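Local coordinates for sporulation inhibitor of replication protein SirA (PDB 4TPS) that inhibits the initiation of DNA replication during sporulation in Bacillus subtilis, by binding domain I of DnaA or keeping DnaA off the replication origin, at residues A[32-40]-A[51-59]. Residues are numbered along the deposited sequence; the frame is centred on the assembly and turned at random.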
# COMPACT_ATOMS: atom_id res chain seq x y z
N PHE A 32 -5.29 4.24 4.98
CA PHE A 32 -4.84 5.54 5.42
C PHE A 32 -3.81 5.41 6.56
O PHE A 32 -2.78 6.05 6.50
CB PHE A 32 -6.03 6.38 5.88
CG PHE A 32 -5.65 7.71 6.48
CD1 PHE A 32 -5.45 8.79 5.64
CD2 PHE A 32 -5.49 7.90 7.84
CE1 PHE A 32 -5.08 10.01 6.13
CE2 PHE A 32 -5.11 9.14 8.35
CZ PHE A 32 -4.97 10.22 7.50
N GLU A 33 -4.10 4.54 7.55
CA GLU A 33 -3.19 4.38 8.68
C GLU A 33 -1.83 3.80 8.27
O GLU A 33 -0.78 4.19 8.77
CB GLU A 33 -3.85 3.55 9.79
CG GLU A 33 -5.00 4.32 10.44
CD GLU A 33 -5.63 3.61 11.63
OE1 GLU A 33 -6.85 3.35 11.58
OE2 GLU A 33 -4.91 3.32 12.62
N LEU A 34 -1.83 2.86 7.33
CA LEU A 34 -0.59 2.31 6.77
C LEU A 34 0.27 3.39 6.10
O LEU A 34 1.46 3.57 6.39
CB LEU A 34 -0.88 1.22 5.80
CG LEU A 34 0.36 0.54 5.19
CD1 LEU A 34 1.02 -0.36 6.22
CD2 LEU A 34 -0.01 -0.27 3.96
N PHE A 35 -0.35 4.14 5.23
CA PHE A 35 0.33 5.28 4.58
C PHE A 35 0.82 6.39 5.57
O PHE A 35 1.93 6.89 5.46
CB PHE A 35 -0.52 5.86 3.48
CG PHE A 35 -0.63 4.95 2.26
CD1 PHE A 35 0.44 4.76 1.42
CD2 PHE A 35 -1.80 4.28 1.96
CE1 PHE A 35 0.34 3.96 0.29
CE2 PHE A 35 -1.89 3.44 0.86
CZ PHE A 35 -0.82 3.29 0.01
N GLN A 36 -0.00 6.66 6.55
CA GLN A 36 0.35 7.65 7.56
C GLN A 36 1.55 7.12 8.39
O GLN A 36 2.48 7.88 8.69
CB GLN A 36 -0.84 7.98 8.43
CG GLN A 36 -0.51 9.02 9.52
CD GLN A 36 -1.72 9.40 10.31
OE1 GLN A 36 -2.28 8.59 11.09
NE2 GLN A 36 -2.16 10.62 10.11
N ASP A 37 1.57 5.83 8.71
CA ASP A 37 2.73 5.26 9.41
C ASP A 37 4.01 5.42 8.63
O ASP A 37 5.05 5.72 9.19
CB ASP A 37 2.51 3.78 9.68
CG ASP A 37 1.59 3.52 10.84
OD1 ASP A 37 1.28 4.46 11.63
OD2 ASP A 37 1.19 2.34 10.95
N TYR A 38 3.95 5.21 7.32
CA TYR A 38 5.15 5.42 6.48
C TYR A 38 5.62 6.87 6.40
O TYR A 38 6.81 7.16 6.51
CB TYR A 38 4.83 4.91 5.09
CG TYR A 38 5.94 4.99 4.10
CD1 TYR A 38 7.11 4.29 4.31
CD2 TYR A 38 5.83 5.77 2.94
CE1 TYR A 38 8.15 4.34 3.42
CE2 TYR A 38 6.87 5.83 2.04
CZ TYR A 38 8.02 5.10 2.29
OH TYR A 38 9.08 5.08 1.42
N HIS A 39 4.68 7.78 6.24
CA HIS A 39 5.02 9.17 6.03
C HIS A 39 5.28 9.92 7.34
O HIS A 39 6.01 10.91 7.32
CB HIS A 39 3.94 9.87 5.22
CG HIS A 39 3.99 9.49 3.76
ND1 HIS A 39 4.95 9.95 2.90
CD2 HIS A 39 3.27 8.61 3.06
CE1 HIS A 39 4.80 9.39 1.72
NE2 HIS A 39 3.75 8.62 1.78
N TRP A 40 4.72 9.43 8.45
CA TRP A 40 4.70 10.23 9.71
C TRP A 40 5.02 9.54 10.97
O TRP A 40 5.89 10.04 11.70
CB TRP A 40 3.32 10.84 9.92
CG TRP A 40 3.19 12.09 9.12
CD1 TRP A 40 2.49 12.28 7.97
CD2 TRP A 40 3.85 13.29 9.41
NE1 TRP A 40 2.65 13.58 7.53
CE2 TRP A 40 3.53 14.21 8.39
CE3 TRP A 40 4.72 13.68 10.42
CZ2 TRP A 40 4.01 15.48 8.36
CZ3 TRP A 40 5.19 14.95 10.41
CH2 TRP A 40 4.87 15.85 9.36
N THR A 51 6.67 -1.77 6.62
CA THR A 51 5.61 -0.88 6.12
C THR A 51 5.94 -0.41 4.67
O THR A 51 5.09 -0.45 3.78
CB THR A 51 5.38 0.29 7.10
OG1 THR A 51 4.91 -0.24 8.35
CG2 THR A 51 4.36 1.30 6.52
N GLU A 52 7.18 -0.01 4.46
CA GLU A 52 7.62 0.40 3.13
C GLU A 52 7.47 -0.72 2.08
O GLU A 52 7.01 -0.48 0.96
CB GLU A 52 9.04 0.88 3.17
CG GLU A 52 9.58 1.41 1.86
CD GLU A 52 10.95 2.03 2.10
OE1 GLU A 52 11.88 1.32 2.52
OE2 GLU A 52 11.11 3.22 1.88
N LYS A 53 7.86 -1.94 2.46
CA LYS A 53 7.70 -3.11 1.58
C LYS A 53 6.21 -3.39 1.24
O LYS A 53 5.86 -3.67 0.11
CB LYS A 53 8.37 -4.34 2.20
CG LYS A 53 8.77 -5.32 1.19
CD LYS A 53 9.89 -6.26 1.69
CE LYS A 53 11.25 -6.05 1.00
NZ LYS A 53 11.37 -6.57 -0.41
N GLN A 54 5.36 -3.29 2.24
CA GLN A 54 3.96 -3.47 2.06
C GLN A 54 3.38 -2.43 1.10
O GLN A 54 2.59 -2.77 0.18
CB GLN A 54 3.25 -3.43 3.39
CG GLN A 54 3.61 -4.61 4.31
CD GLN A 54 3.07 -4.54 5.71
OE1 GLN A 54 2.64 -3.51 6.20
NE2 GLN A 54 3.18 -5.66 6.42
N ILE A 55 3.73 -1.16 1.34
CA ILE A 55 3.28 -0.08 0.42
C ILE A 55 3.71 -0.32 -1.01
O ILE A 55 2.90 -0.20 -1.95
CB ILE A 55 3.77 1.28 0.94
CG1 ILE A 55 2.88 1.64 2.14
CG2 ILE A 55 3.70 2.34 -0.14
CD1 ILE A 55 3.40 2.84 2.89
N GLN A 56 4.95 -0.75 -1.22
CA GLN A 56 5.43 -1.08 -2.57
C GLN A 56 4.57 -2.21 -3.22
O GLN A 56 4.23 -2.17 -4.41
CB GLN A 56 6.93 -1.46 -2.50
CG GLN A 56 7.84 -0.26 -2.12
CD GLN A 56 9.33 -0.59 -1.84
OE1 GLN A 56 9.74 -1.74 -1.55
NE2 GLN A 56 10.16 0.46 -1.90
N TYR A 57 4.21 -3.21 -2.43
CA TYR A 57 3.45 -4.34 -2.88
C TYR A 57 2.03 -4.01 -3.29
O TYR A 57 1.52 -4.52 -4.31
CB TYR A 57 3.53 -5.47 -1.85
CG TYR A 57 2.99 -6.80 -2.35
CD1 TYR A 57 1.62 -7.07 -2.38
CD2 TYR A 57 3.85 -7.78 -2.81
CE1 TYR A 57 1.14 -8.32 -2.87
CE2 TYR A 57 3.38 -9.00 -3.28
CZ TYR A 57 2.05 -9.27 -3.30
OH TYR A 57 1.54 -10.48 -3.72
N ILE A 58 1.35 -3.14 -2.54
CA ILE A 58 -0.08 -2.92 -2.75
C ILE A 58 -0.37 -1.78 -3.73
O ILE A 58 -1.52 -1.52 -4.01
CB ILE A 58 -0.84 -2.67 -1.42
CG1 ILE A 58 -0.48 -1.29 -0.80
CG2 ILE A 58 -0.56 -3.81 -0.40
CD1 ILE A 58 -1.43 -0.91 0.33
N THR A 59 0.66 -1.11 -4.20
CA THR A 59 0.50 0.01 -5.10
C THR A 59 1.15 -0.27 -6.45
O THR A 59 2.02 -1.15 -6.60
CB THR A 59 1.09 1.32 -4.48
OG1 THR A 59 2.48 1.20 -4.25
CG2 THR A 59 0.41 1.66 -3.17
O HOH W 1 2.64 -0.20 9.84
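Two consecutive helices, 28-39 and 45-58, pack here as a crossed helix-loop-helix pair, and the side chain of Leu34 sits as a knob in a hole on helix 45-58 formed by Thr51, Gln54, Ile55 and Ile58. Its two methyls divide the hole: CD1 lies 3.7 Å from Thr51 CG2 and also meets the amide oxygen of Gln54, whereas CD2 rests on Ile55 CG1 and meets Ile58 CD1 tip to tip at 4.0 Å. A turn further along the first helix, Tyr38 crosses Ile55 so closely that Ile55 CD1 comes within 3.3 Å of Tyr38 CB. With CG turned anti to the backbone N (chi1 -178°), the tyrosine reaches across to Glu52, whose extended chain passes its CB and CG by the CE1 side of the ring. Tyr38 OH donates to Glu52 OE2 at 2.8 Å; OE2 accepts through its anti lone pair, near the ring plane at the ring's edge, and ring and carboxylate planes are 58° apart. A phenylalanine here would probably leave Glu52 OE2 without this donor and its carboxylate freer to turn. Phe35 also packs on Ile55: its CE1 touches Ile55 CG2 at 3.8 Å, and Thr59 CG2 meets the ring edge at CZ. Thr59 OG1 donates back to Ile55 O. One water bridges the helices, donating to Asp37 OD2 and to Thr51 OG1 (2.7 Å), while Asp37 OD1 is held by Thr41 and Thr51 OG1 by Gln47 O. The bound partner protein packs on Leu34 and hydrogen-bonds Gln54. With an axis angle of 129° and a 9.8 Å closest approach, this is an obliquely crossed pair of sequence-adjacent helices with a leucine knob, lying against strand 9-16.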